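Local atomic coordinates of ABC transporter, solute-binding protein (Staphylococcus aureus, PDB entry 6LKK), a protein that binds glucose 6-phosphate as an extracellular solute-binding protein and mediates signal transduction with a two-component system. Residues E83-N88 against L213-I218; M98-V103 against Y141-A146; V234-S239 against Q243-A248; D251-R256 against E268-I273. All blocks are in the same frame, centred on the assembly; numbering follows the deposited sequence.

Interaction 1 (E83-N88 against L213-I218). With G6P (6-O-phosphono-alpha-D-glucopyranose), chain B.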
loop_
_atom_site.group_PDB
_atom_site.type_symbol
_atom_site.label_atom_id
_atom_site.label_comp_id
_atom_site.label_asym_id
_atom_site.label_seq_id
_atom_site.Cartn_x
_atom_site.Cartn_y
_atom_site.Cartn_z
ATOM N N GLU A 83 -17.549 6.228 4.314
ATOM C CA GLU A 83 -18.229 5.331 5.246
ATOM C C GLU A 83 -17.690 3.908 5.153
ATOM O O GLU A 83 -17.612 3.199 6.164
ATOM C CB GLU A 83 -19.734 5.341 4.969
ATOM C CG GLU A 83 -20.375 6.730 4.929
ATOM C CD GLU A 83 -20.939 7.169 6.266
ATOM O OE1 GLU A 83 -21.591 8.234 6.312
ATOM O OE2 GLU A 83 -20.737 6.455 7.269
ATOM N N ASP A 84 -17.316 3.467 3.953
ATOM C CA ASP A 84 -16.960 2.070 3.741
ATOM C C ASP A 84 -15.542 1.725 4.181
ATOM O O ASP A 84 -15.219 0.537 4.271
ATOM C CB ASP A 84 -17.117 1.704 2.263
ATOM C CG ASP A 84 -18.559 1.734 1.803
ATOM O OD1 ASP A 84 -19.458 1.526 2.644
ATOM O OD2 ASP A 84 -18.793 1.958 0.597
ATOM N N TYR A 85 -14.691 2.717 4.457
ATOM C CA TYR A 85 -13.264 2.465 4.632
ATOM C C TYR A 85 -12.728 2.978 5.963
ATOM O O TYR A 85 -11.517 3.166 6.107
ATOM C CB TYR A 85 -12.485 3.079 3.469
ATOM C CG TYR A 85 -12.987 2.604 2.129
ATOM C CD1 TYR A 85 -12.866 1.274 1.758
ATOM C CD2 TYR A 85 -13.586 3.482 1.235
ATOM C CE1 TYR A 85 -13.324 0.828 0.541
ATOM C CE2 TYR A 85 -14.049 3.043 0.009
ATOM C CZ TYR A 85 -13.913 1.714 -0.331
ATOM O OH TYR A 85 -14.370 1.264 -1.548
ATOM N N ARG A 86 -13.593 3.189 6.949
ATOM C CA ARG A 86 -13.123 3.573 8.272
ATOM C C ARG A 86 -12.511 2.377 8.986
ATOM O O ARG A 86 -13.023 1.256 8.914
ATOM C CB ARG A 86 -14.272 4.148 9.094
ATOM C CG ARG A 86 -14.788 5.454 8.546
ATOM C CD ARG A 86 -16.046 5.904 9.246
ATOM N NE ARG A 86 -16.635 7.052 8.570
ATOM C CZ ARG A 86 -17.570 7.834 9.096
ATOM N NH1 ARG A 86 -18.026 7.600 10.319
ATOM N NH2 ARG A 86 -18.043 8.856 8.399
ATOM N N SER A 87 -11.404 2.621 9.678
ATOM C CA SER A 87 -10.718 1.556 10.393
ATOM C C SER A 87 -11.620 0.965 11.467
ATOM O O SER A 87 -12.270 1.695 12.219
ATOM C CB SER A 87 -9.437 2.093 11.028
ATOM O OG SER A 87 -8.888 1.148 11.927
ATOM N N ASN A 88 -11.659 -0.367 11.531
ATOM C CA ASN A 88 -12.275 -1.084 12.638
ATOM C C ASN A 88 -11.243 -1.515 13.672
ATOM O O ASN A 88 -11.522 -2.391 14.499
ATOM C CB ASN A 88 -13.054 -2.294 12.118
ATOM C CG ASN A 88 -12.151 -3.393 11.583
ATOM O OD1 ASN A 88 -10.946 -3.201 11.413
ATOM N ND2 ASN A 88 -12.737 -4.551 11.303
ATOM N N LEU A 213 -8.313 -3.368 -2.905
ATOM C CA LEU A 213 -8.188 -1.976 -2.478
ATOM C C LEU A 213 -7.592 -1.953 -1.077
ATOM O O LEU A 213 -8.234 -2.379 -0.112
ATOM C CB LEU A 213 -9.536 -1.260 -2.502
ATOM C CG LEU A 213 -9.490 0.232 -2.155
ATOM C CD1 LEU A 213 -8.726 1.015 -3.212
ATOM C CD2 LEU A 213 -10.890 0.793 -1.987
ATOM N N ASN A 214 -6.366 -1.452 -0.968
ATOM C CA ASN A 214 -5.733 -1.294 0.331
ATOM C C ASN A 214 -6.269 -0.045 1.016
ATOM O O ASN A 214 -6.305 1.035 0.419
ATOM C CB ASN A 214 -4.215 -1.179 0.191
ATOM C CG ASN A 214 -3.589 -2.393 -0.450
ATOM O OD1 ASN A 214 -4.220 -3.442 -0.578
ATOM N ND2 ASN A 214 -2.328 -2.261 -0.849
ATOM N N VAL A 215 -6.671 -0.187 2.272
ATOM C CA VAL A 215 -6.965 0.953 3.127
ATOM C C VAL A 215 -5.711 1.182 3.963
ATOM O O VAL A 215 -5.476 0.491 4.959
ATOM C CB VAL A 215 -8.204 0.720 3.993
ATOM C CG1 VAL A 215 -8.546 1.981 4.777
ATOM C CG2 VAL A 215 -9.388 0.297 3.128
ATOM N N ASP A 216 -4.884 2.133 3.536
ATOM C CA ASP A 216 -3.672 2.468 4.270
ATOM C C ASP A 216 -4.030 3.180 5.570
ATOM O O ASP A 216 -5.011 3.923 5.643
ATOM C CB ASP A 216 -2.758 3.352 3.420
ATOM C CG ASP A 216 -2.223 2.638 2.189
ATOM O OD1 ASP A 216 -2.493 1.429 2.016
ATOM O OD2 ASP A 216 -1.522 3.295 1.389
ATOM N N GLY A 217 -3.221 2.947 6.610
ATOM C CA GLY A 217 -3.532 3.437 7.936
ATOM C C GLY A 217 -2.378 4.194 8.566
ATOM O O GLY A 217 -1.250 4.210 8.058
ATOM N N ILE A 218 -2.691 4.837 9.696
ATOM C CA ILE A 218 -1.728 5.554 10.523
ATOM C C ILE A 218 -1.941 5.137 11.969
ATOM O O ILE A 218 -3.083 5.041 12.433
ATOM C CB ILE A 218 -1.874 7.085 10.393
ATOM C CG1 ILE A 218 -1.557 7.541 8.974
ATOM C CG2 ILE A 218 -0.951 7.798 11.377
ATOM C CD1 ILE A 218 -2.005 8.957 8.688
HETATM C C1 G6P B . 1.094 -1.259 -0.173
HETATM C C2 G6P B . 0.383 -0.096 0.563
HETATM C C3 G6P B . 1.210 1.123 0.741
HETATM C C4 G6P B . 2.609 0.780 1.000
HETATM C C5 G6P B . 3.205 0.142 -0.250
HETATM C C6 G6P B . 4.588 -0.356 0.023
HETATM O O1 G6P B . 0.301 -1.714 -1.227
HETATM O O2 G6P B . -0.817 0.269 -0.140
HETATM O O3 G6P B . 0.677 1.892 1.905
HETATM O O4 G6P B . 3.370 1.973 1.312
HETATM O O5 G6P B . 2.418 -1.005 -0.743
HETATM O O6 G6P B . 4.534 -1.285 1.083
HETATM P P G6P B . 5.277 -2.793 0.910
HETATM O O1P G6P B . 5.164 -3.520 2.238
HETATM O O2P G6P B . 6.761 -2.609 0.537
HETATM O O3P G6P B . 4.580 -3.570 -0.147
#
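Tyr-85 lays its side chain across two branched residues of strand 213-218, Val-215 and Leu-213. The approach begins at its CB, 4.2 Å from CG2 of Val-215. With CG anti to the carbonyl carbon (chi1 -55°), the long flat ring runs along both aliphatic side chains: CD1 comes to 3.9 Å from Val-215 CG2, and CE1 then meets CD2 of Leu-213 at 3.5 Å. At the tip, OH is also 3.5 Å from Leu-213 CD2, while Asp-84 CB covers the centre of one ring face. Strand residues alternate here. Leu-213 and Val-215 turn apolar branches to the loop, whereas Asn-214 and Asp-216 reach the sugar in the ligand cleft of this periplasmic-binding-protein-type fold. The Asn-214 amide suits its place by donating from ND2 to G6P O2 (3.0 Å, N-H...O angle 170°). The Asp-216 carboxylate accepts hydrogen bonds from two sugar hydroxyls, G6P O2 to OD1 (3.0 Å) and G6P O3 to OD2 (2.7 Å). Tyr-9 also bonds to OD2.

Interaction 2 (M98-V103 against Y141-A146)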
loop_
_atom_site.group_PDB
_atom_site.type_symbol
_atom_site.label_atom_id
_atom_site.label_comp_id
_atom_site.label_asym_id
_atom_site.label_seq_id
_atom_site.Cartn_x
_atom_site.Cartn_y
_atom_site.Cartn_z
ATOM N N MET A 98 -5.511 2.766 -1.594
ATOM C CA MET A 98 -4.453 2.412 -2.539
ATOM C C MET A 98 -4.843 1.154 -3.297
ATOM O O MET A 98 -4.715 0.037 -2.763
ATOM C CB MET A 98 -3.123 2.207 -1.826
ATOM C CG MET A 98 -1.938 2.098 -2.772
ATOM S SD MET A 98 -1.561 3.654 -3.588
ATOM C CE MET A 98 -0.868 4.557 -2.209
ATOM N N PRO A 99 -5.319 1.278 -4.532
ATOM C CA PRO A 99 -5.530 0.082 -5.351
ATOM C C PRO A 99 -4.216 -0.632 -5.615
ATOM O O PRO A 99 -3.191 -0.005 -5.892
ATOM C CB PRO A 99 -6.137 0.637 -6.646
ATOM C CG PRO A 99 -6.676 1.972 -6.284
ATOM C CD PRO A 99 -5.772 2.500 -5.218
ATOM N N THR A 100 -4.248 -1.955 -5.507
ATOM C CA THR A 100 -3.181 -2.764 -6.064
ATOM C C THR A 100 -3.429 -2.934 -7.558
ATOM O O THR A 100 -4.571 -2.892 -8.023
ATOM C CB THR A 100 -3.101 -4.122 -5.366
ATOM O OG1 THR A 100 -4.336 -4.828 -5.531
ATOM C CG2 THR A 100 -2.820 -3.939 -3.883
ATOM N N VAL A 101 -2.345 -3.081 -8.320
ATOM C CA VAL A 101 -2.435 -3.090 -9.773
ATOM C C VAL A 101 -1.438 -4.080 -10.353
ATOM O O VAL A 101 -0.476 -4.490 -9.701
ATOM C CB VAL A 101 -2.180 -1.694 -10.389
ATOM C CG1 VAL A 101 -3.166 -0.669 -9.843
ATOM C CG2 VAL A 101 -0.748 -1.242 -10.141
ATOM N N ILE A 102 -1.694 -4.461 -11.594
ATOM C CA ILE A 102 -0.701 -5.103 -12.443
ATOM C C ILE A 102 -0.034 -4.018 -13.270
ATOM O O ILE A 102 -0.707 -3.132 -13.808
ATOM C CB ILE A 102 -1.350 -6.167 -13.347
ATOM C CG1 ILE A 102 -1.945 -7.296 -12.510
ATOM C CG2 ILE A 102 -0.331 -6.719 -14.348
ATOM C CD1 ILE A 102 -2.851 -8.220 -13.295
ATOM N N VAL A 103 1.289 -4.070 -13.369
ATOM C CA VAL A 103 2.035 -3.173 -14.241
ATOM C C VAL A 103 2.622 -3.992 -15.380
ATOM O O VAL A 103 3.136 -5.096 -15.168
ATOM C CB VAL A 103 3.131 -2.401 -13.482
ATOM C CG1 VAL A 103 2.488 -1.364 -12.565
ATOM C CG2 VAL A 103 4.029 -3.348 -12.700
ATOM N N TYR A 141 1.428 -9.541 -0.177
ATOM C CA TYR A 141 0.366 -10.174 0.597
ATOM C C TYR A 141 -1.005 -9.865 0.008
ATOM O O TYR A 141 -1.827 -10.765 -0.191
ATOM C CB TYR A 141 0.448 -9.713 2.052
ATOM C CG TYR A 141 -0.657 -10.249 2.929
ATOM C CD1 TYR A 141 -0.565 -11.511 3.500
ATOM C CD2 TYR A 141 -1.787 -9.490 3.196
ATOM C CE1 TYR A 141 -1.573 -12.002 4.308
ATOM C CE2 TYR A 141 -2.799 -9.973 4.002
ATOM C CZ TYR A 141 -2.688 -11.230 4.553
ATOM O OH TYR A 141 -3.697 -11.710 5.355
ATOM N N GLN A 142 -1.270 -8.589 -0.283
ATOM C CA GLN A 142 -2.589 -8.204 -0.776
ATOM C C GLN A 142 -2.879 -8.834 -2.133
ATOM O O GLN A 142 -4.015 -9.245 -2.404
ATOM C CB GLN A 142 -2.694 -6.681 -0.848
ATOM C CG GLN A 142 -2.764 -6.004 0.517
ATOM C CD GLN A 142 -4.047 -6.317 1.267
ATOM O OE1 GLN A 142 -4.121 -7.295 2.007
ATOM N NE2 GLN A 142 -5.065 -5.484 1.079
ATOM N N HIS A 143 -1.867 -8.926 -2.998
ATOM C CA HIS A 143 -2.059 -9.581 -4.288
ATOM C C HIS A 143 -2.370 -11.063 -4.119
ATOM O O HIS A 143 -3.216 -11.610 -4.836
ATOM C CB HIS A 143 -0.822 -9.397 -5.162
ATOM C CG HIS A 143 -0.813 -8.118 -5.937
ATOM N ND1 HIS A 143 -1.590 -7.925 -7.059
ATOM C CD2 HIS A 143 -0.116 -6.971 -5.760
ATOM C CE1 HIS A 143 -1.372 -6.714 -7.540
ATOM N NE2 HIS A 143 -0.480 -6.116 -6.771
ATOM N N MET A 144 -1.685 -11.738 -3.192
ATOM C CA MET A 144 -1.968 -13.153 -2.977
ATOM C C MET A 144 -3.386 -13.343 -2.455
ATOM O O MET A 144 -4.069 -14.303 -2.833
ATOM C CB MET A 144 -0.952 -13.765 -2.012
ATOM C CG MET A 144 0.482 -13.870 -2.542
ATOM S SD MET A 144 0.657 -14.538 -4.212
ATOM C CE MET A 144 0.679 -13.033 -5.185
ATOM N N ARG A 145 -3.850 -12.437 -1.590
ATOM C CA ARG A 145 -5.246 -12.469 -1.167
ATOM C C ARG A 145 -6.183 -12.242 -2.349
ATOM O O ARG A 145 -7.233 -12.888 -2.452
ATOM C CB ARG A 145 -5.501 -11.422 -0.081
ATOM C CG ARG A 145 -4.894 -11.755 1.273
ATOM C CD ARG A 145 -5.826 -11.362 2.411
ATOM N NE ARG A 145 -6.994 -12.238 2.479
ATOM C CZ ARG A 145 -7.963 -12.132 3.384
ATOM N NH1 ARG A 145 -7.917 -11.185 4.311
ATOM N NH2 ARG A 145 -8.985 -12.976 3.360
ATOM N N ALA A 146 -5.823 -11.328 -3.255
ATOM C CA ALA A 146 -6.663 -11.079 -4.423
ATOM C C ALA A 146 -6.784 -12.325 -5.290
ATOM O O ALA A 146 -7.873 -12.656 -5.772
ATOM C CB ALA A 146 -6.101 -9.917 -5.240
#
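His-143 meets the strand in two ways, with one ring face against Thr-100 and an edge against the backbone O of Val-101. CB of Thr-100 lies over the imidazole, 4.0 Å from the centroid of the His-143 ring and 30° off the normal, a CH-pi contact. At the rim, near the ring plane, His-143 CE1 comes within 3.2 Å of Val-101 O. Next to this, CG2 of Thr-100 touches CB of Gln-142 at 4.1 Å. Threonine suits the place: its chi1 of 60° sets the methyl against Gln-142 and turns OG1 to a hydrogen bond with Met-212 O. A second shell fixes the rotation of the imidazole, since NE2 bonds to Ser-187 O and ND1 to the hydroxyl of Tyr-117, so both nitrogens of this buried ring have partners. Gln-142, bent at chi2, sends its NE2 to OD1 of Asn-214, which binds glucose 6-phosphate through a sugar hydroxyl, and so is placed to position that amide. The axes of segments 141-146 and 98-103, parts of helix 138-151 and strand 92-105, come within 9.4 Å at 79°, with strand 184-188 beside the histidine and helix 189-197 packed against Val-101.

Interaction 3 (V234-S239 against Q243-A248)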
loop_
_atom_site.group_PDB
_atom_site.type_symbol
_atom_site.label_atom_id
_atom_site.label_comp_id
_atom_site.label_asym_id
_atom_site.label_seq_id
_atom_site.Cartn_x
_atom_site.Cartn_y
_atom_site.Cartn_z
ATOM N N VAL A 234 -0.739 13.313 12.947
ATOM C CA VAL A 234 -1.819 12.460 12.457
ATOM C C VAL A 234 -2.995 13.312 11.997
ATOM O O VAL A 234 -3.577 13.071 10.932
ATOM C CB VAL A 234 -2.236 11.444 13.537
ATOM C CG1 VAL A 234 -3.405 10.596 13.051
ATOM C CG2 VAL A 234 -1.066 10.546 13.909
ATOM N N GLN A 235 -3.358 14.323 12.788
ATOM C CA GLN A 235 -4.401 15.261 12.380
ATOM C C GLN A 235 -4.060 15.906 11.041
ATOM O O GLN A 235 -4.896 15.972 10.133
ATOM C CB GLN A 235 -4.574 16.325 13.464
ATOM C CG GLN A 235 -5.641 17.367 13.182
ATOM C CD GLN A 235 -5.624 18.486 14.201
ATOM O OE1 GLN A 235 -4.621 19.186 14.351
ATOM N NE2 GLN A 235 -6.725 18.648 14.923
ATOM N N TYR A 236 -2.828 16.395 10.912
ATOM C CA TYR A 236 -2.377 17.023 9.675
ATOM C C TYR A 236 -2.534 16.076 8.488
ATOM O O TYR A 236 -3.115 16.440 7.457
ATOM C CB TYR A 236 -0.922 17.459 9.854
ATOM C CG TYR A 236 -0.239 18.045 8.645
ATOM C CD1 TYR A 236 -0.309 19.404 8.371
ATOM C CD2 TYR A 236 0.521 17.246 7.805
ATOM C CE1 TYR A 236 0.338 19.943 7.275
ATOM C CE2 TYR A 236 1.170 17.777 6.708
ATOM C CZ TYR A 236 1.075 19.122 6.450
ATOM O OH TYR A 236 1.722 19.650 5.357
ATOM N N LEU A 237 -2.036 14.847 8.624
ATOM C CA LEU A 237 -2.041 13.909 7.507
ATOM C C LEU A 237 -3.453 13.507 7.099
ATOM O O LEU A 237 -3.681 13.153 5.936
ATOM C CB LEU A 237 -1.223 12.669 7.866
ATOM C CG LEU A 237 0.285 12.894 7.999
ATOM C CD1 LEU A 237 0.952 11.673 8.603
ATOM C CD2 LEU A 237 0.906 13.220 6.653
ATOM N N THR A 238 -4.409 13.551 8.028
ATOM C CA THR A 238 -5.785 13.169 7.745
ATOM C C THR A 238 -6.694 14.372 7.538
ATOM O O THR A 238 -7.913 14.201 7.426
ATOM C CB THR A 238 -6.333 12.291 8.873
ATOM O OG1 THR A 238 -6.275 13.002 10.116
ATOM C CG2 THR A 238 -5.520 11.012 8.990
ATOM N N SER A 239 -6.132 15.577 7.472
ATOM C CA SER A 239 -6.920 16.789 7.321
ATOM C C SER A 239 -7.366 16.972 5.873
ATOM O O SER A 239 -6.793 16.407 4.938
ATOM C CB SER A 239 -6.119 18.010 7.774
ATOM O OG SER A 239 -5.069 18.298 6.868
ATOM N N GLN A 243 -5.044 16.191 2.589
ATOM C CA GLN A 243 -5.560 15.143 1.713
ATOM C C GLN A 243 -5.830 15.690 0.316
ATOM O O GLN A 243 -5.550 15.024 -0.687
ATOM C CB GLN A 243 -6.832 14.546 2.313
ATOM C CG GLN A 243 -6.602 13.717 3.572
ATOM C CD GLN A 243 -6.364 12.248 3.282
ATOM O OE1 GLN A 243 -7.052 11.644 2.460
ATOM N NE2 GLN A 243 -5.385 11.662 3.965
ATOM N N GLN A 244 -6.369 16.909 0.237
ATOM C CA GLN A 244 -6.623 17.538 -1.056
ATOM C C GLN A 244 -5.321 17.762 -1.818
ATOM O O GLN A 244 -5.274 17.593 -3.044
ATOM C CB GLN A 244 -7.366 18.857 -0.840
ATOM C CG GLN A 244 -7.731 19.610 -2.108
ATOM C CD GLN A 244 -8.860 18.955 -2.887
ATOM O OE1 GLN A 244 -9.740 18.318 -2.314
ATOM N NE2 GLN A 244 -8.839 19.117 -4.202
ATOM N N ARG A 245 -4.253 18.137 -1.107
ATOM C CA ARG A 245 -2.956 18.318 -1.751
ATOM C C ARG A 245 -2.431 17.004 -2.313
ATOM O O ARG A 245 -1.856 16.974 -3.407
ATOM C CB ARG A 245 -1.952 18.906 -0.759
ATOM C CG ARG A 245 -2.040 20.412 -0.568
ATOM C CD ARG A 245 -1.018 20.872 0.459
ATOM N NE ARG A 245 -1.653 21.443 1.644
ATOM C CZ ARG A 245 -1.115 21.453 2.861
ATOM N NH1 ARG A 245 0.076 20.909 3.081
ATOM N NH2 ARG A 245 -1.779 22.003 3.868
ATOM N N LEU A 246 -2.603 15.905 -1.573
ATOM C CA LEU A 246 -2.141 14.609 -2.059
ATOM C C LEU A 246 -2.929 14.170 -3.287
ATOM O O LEU A 246 -2.362 13.600 -4.225
ATOM C CB LEU A 246 -2.248 13.566 -0.947
ATOM C CG LEU A 246 -1.283 13.752 0.227
ATOM C CD1 LEU A 246 -1.642 12.826 1.378
ATOM C CD2 LEU A 246 0.151 13.506 -0.227
ATOM N N VAL A 247 -4.237 14.424 -3.298
ATOM C CA VAL A 247 -5.050 14.109 -4.469
ATOM C C VAL A 247 -4.588 14.930 -5.667
ATOM O O VAL A 247 -4.356 14.397 -6.760
ATOM C CB VAL A 247 -6.539 14.350 -4.160
ATOM C CG1 VAL A 247 -7.387 14.273 -5.423
ATOM C CG2 VAL A 247 -7.033 13.341 -3.135
ATOM N N ALA A 248 -4.445 16.243 -5.477
ATOM C CA ALA A 248 -4.114 17.124 -6.593
ATOM C C ALA A 248 -2.759 16.781 -7.195
ATOM O O ALA A 248 -2.610 16.740 -8.422
ATOM C CB ALA A 248 -4.137 18.580 -6.128
#
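Tyr-236 and Arg-245 reach from one helix to the next, their side chains crossing at about a right angle with ring and guanidinium planes 67° apart. NH1 of Arg-245 donates to Tyr-236 OH at 3.1 Å, and the bond is noticeably bent. Arginine is long enough to reach the phenol, whose oxygen can accept. In Gln-243, a bend at chi2 (-91°) swings the amide back toward the first helix, where NE2 gives Leu-237 O a nearly straight bond of 3.0 Å (176°), in both the amide and the carbonyl planes. Its other contacts suit glutamine, since NE2 also donates to Phe-95 O while OE1 accepts from Ser-254 OG and Ile-255 N; both ends of the buried amide are used. Ser-239 bonds through OG to Tyr-236 O (2.8 Å) and, weakly, to Val-242 N, while its O accepts from Gln-243 N at 2.9 Å in the first turn of helix 240-250. This is an N-cap serine in a short turn between consecutive helices.

Interaction 4 (D251-R256 against E268-I273)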
loop_
_atom_site.group_PDB
_atom_site.type_symbol
_atom_site.label_atom_id
_atom_site.label_comp_id
_atom_site.label_asym_id
_atom_site.label_seq_id
_atom_site.Cartn_x
_atom_site.Cartn_y
_atom_site.Cartn_z
ATOM N N ASP A 251 -2.673 12.234 -7.710
ATOM C CA ASP A 251 -3.847 11.408 -7.982
ATOM C C ASP A 251 -4.053 10.385 -6.872
ATOM O O ASP A 251 -4.497 9.259 -7.115
ATOM C CB ASP A 251 -3.744 10.700 -9.338
ATOM C CG ASP A 251 -3.638 11.668 -10.496
ATOM O OD1 ASP A 251 -4.588 12.454 -10.706
ATOM O OD2 ASP A 251 -2.604 11.643 -11.195
ATOM N N ALA A 252 -3.699 10.757 -5.646
ATOM C CA ALA A 252 -4.030 9.918 -4.509
ATOM C C ALA A 252 -5.542 9.799 -4.393
ATOM O O ALA A 252 -6.297 10.603 -4.942
ATOM C CB ALA A 252 -3.448 10.495 -3.219
ATOM N N LYS A 253 -5.982 8.772 -3.676
ATOM C CA LYS A 253 -7.396 8.569 -3.390
ATOM C C LYS A 253 -7.613 8.862 -1.911
ATOM O O LYS A 253 -7.203 8.081 -1.046
ATOM C CB LYS A 253 -7.830 7.159 -3.775
ATOM C CG LYS A 253 -7.884 6.962 -5.287
ATOM C CD LYS A 253 -8.239 5.539 -5.672
ATOM C CE LYS A 253 -8.569 5.430 -7.156
ATOM N NZ LYS A 253 -7.426 5.812 -8.031
ATOM N N SER A 254 -8.247 9.996 -1.631
ATOM C CA SER A 254 -8.414 10.461 -0.265
ATOM C C SER A 254 -9.359 9.560 0.519
ATOM O O SER A 254 -10.295 8.966 -0.027
ATOM C CB SER A 254 -8.947 11.893 -0.258
ATOM O OG SER A 254 -9.253 12.323 1.062
ATOM N N ILE A 255 -9.110 9.478 1.828
ATOM C CA ILE A 255 -10.019 8.788 2.738
ATOM C C ILE A 255 -11.214 9.643 3.126
ATOM O O ILE A 255 -12.157 9.125 3.734
ATOM C CB ILE A 255 -9.237 8.350 3.993
ATOM C CG1 ILE A 255 -10.053 7.388 4.866
ATOM C CG2 ILE A 255 -8.796 9.564 4.810
ATOM C CD1 ILE A 255 -10.400 6.074 4.194
ATOM N N ARG A 256 -11.215 10.927 2.775
ATOM C CA ARG A 256 -12.220 11.865 3.255
ATOM C C ARG A 256 -13.343 12.062 2.241
ATOM O O ARG A 256 -13.133 11.999 1.026
ATOM C CB ARG A 256 -11.584 13.219 3.573
ATOM C CG ARG A 256 -10.598 13.193 4.727
ATOM C CD ARG A 256 -10.029 14.584 4.976
ATOM N NE ARG A 256 -11.050 15.540 5.404
ATOM C CZ ARG A 256 -11.229 15.972 6.651
ATOM N NH1 ARG A 256 -10.458 15.552 7.645
ATOM N NH2 ARG A 256 -12.194 16.841 6.905
ATOM N N GLU A 268 -7.481 5.169 -12.731
ATOM C CA GLU A 268 -8.921 4.959 -12.753
ATOM C C GLU A 268 -9.555 5.421 -11.448
ATOM O O GLU A 268 -8.987 5.241 -10.365
ATOM C CB GLU A 268 -9.262 3.486 -12.995
ATOM C CG GLU A 268 -8.835 2.962 -14.362
ATOM C CD GLU A 268 -9.716 3.451 -15.502
ATOM O OE1 GLU A 268 -10.704 4.169 -15.245
ATOM O OE2 GLU A 268 -9.415 3.107 -16.666
ATOM N N ASN A 269 -10.734 6.025 -11.572
ATOM C CA ASN A 269 -11.592 6.299 -10.432
ATOM C C ASN A 269 -12.098 4.985 -9.847
ATOM O O ASN A 269 -12.265 3.991 -10.558
ATOM C CB ASN A 269 -12.767 7.176 -10.869
ATOM C CG ASN A 269 -13.648 7.603 -9.714
ATOM O OD1 ASN A 269 -14.466 6.828 -9.219
ATOM N ND2 ASN A 269 -13.506 8.855 -9.296
ATOM N N LEU A 270 -12.340 4.982 -8.534
ATOM C CA LEU A 270 -12.794 3.759 -7.878
ATOM C C LEU A 270 -14.041 3.197 -8.547
ATOM O O LEU A 270 -14.207 1.976 -8.639
ATOM C CB LEU A 270 -13.064 4.013 -6.396
ATOM C CG LEU A 270 -11.853 4.055 -5.463
ATOM C CD1 LEU A 270 -12.317 4.369 -4.051
ATOM C CD2 LEU A 270 -11.076 2.741 -5.483
ATOM N N LYS A 271 -14.930 4.071 -9.024
ATOM C CA LYS A 271 -16.171 3.600 -9.626
ATOM C C LYS A 271 -15.930 2.807 -10.904
ATOM O O LYS A 271 -16.818 2.060 -11.330
ATOM C CB LYS A 271 -17.104 4.781 -9.910
ATOM C CG LYS A 271 -16.718 5.633 -11.110
ATOM C CD LYS A 271 -17.654 6.826 -11.257
ATOM C CE LYS A 271 -17.418 7.576 -12.560
ATOM N NZ LYS A 271 -16.148 8.355 -12.547
ATOM N N ASN A 272 -14.756 2.946 -11.517
ATOM C CA ASN A 272 -14.411 2.224 -12.735
ATOM C C ASN A 272 -13.409 1.104 -12.485
ATOM O O ASN A 272 -12.883 0.530 -13.445
ATOM C CB ASN A 272 -13.857 3.195 -13.780
ATOM C CG ASN A 272 -14.830 4.309 -14.111
ATOM O OD1 ASN A 272 -14.502 5.491 -13.998
ATOM N ND2 ASN A 272 -16.037 3.936 -14.522
ATOM N N ILE A 273 -13.130 0.785 -11.230
ATOM C CA ILE A 273 -12.231 -0.310 -10.867
ATOM C C ILE A 273 -13.084 -1.481 -10.402
ATOM O O ILE A 273 -13.973 -1.286 -9.560
ATOM C CB ILE A 273 -11.239 0.114 -9.766
ATOM C CG1 ILE A 273 -10.308 1.213 -10.286
ATOM C CG2 ILE A 273 -10.438 -1.090 -9.270
ATOM C CD1 ILE A 273 -9.413 1.831 -9.222
#
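Lys-253 of the short, weakly bonded strand 253-254 lies against the 3-10 turn formed by Leu-270 to Asn-272, which opens with an Asx turn. Asn-269 starts it, its OD1 accepting from Lys-271 N at 2.8 Å on a lone pair in the carbonyl plane. The lysine chain runs extended as far as CE, so that its methylenes pass over the leucine: Lys-253 CD comes to 3.9 Å from Leu-270 CG, and its CE is 4.2 Å from Ile-273 CD1. A turn at the last torsion (chi4 61°) then brings NZ to Glu-268 O, 2.9 Å away, at a C=O...N angle of 159° and with the nitrogen tilted out of the carbonyl plane. The same ammonium forms a salt bridge with Glu-189, a partner for its charge at the start of helix 189-197. A lysine suits the place because its apolar methylene chain can pack on Leu-270 and Ile-273 while its charged tip links a backbone carbonyl to a carboxylate. Strand 253-254 pairs antiparallel with strand 92-105 through Lys-253 and Leu-97; Leu-270 rests on that same Leu-97, and helix 240-250 packs against Ala-252 and Ser-254.

How the interactions relate
Strand 92-105 links interactions 1, 2 and 4: it carries one side of interaction 2 and pairs in the same sheet with strand 213-221 of interaction 1 and strand 253-254 of interaction 4. Centres of interactions 1 and 2 lie about 15 Å apart, those of 1 and 4 about 13 Å. Along the chain, interaction 2 falls between the two segments of interaction 1, and interactions 3 and 4 follow in turn. Interaction 3 joins through its helices: Ile-218 packs on helix 230-237, and a probable hydrogen bond between Thr-238 O and Arg-256 NH1 leads to interaction 4. Strand 213-221, which supplies Asn-214 and Asp-216 to the sugar, thus meets strand 92-105 and helix 230-237, while helix 138-151 reaches it through Gln-142.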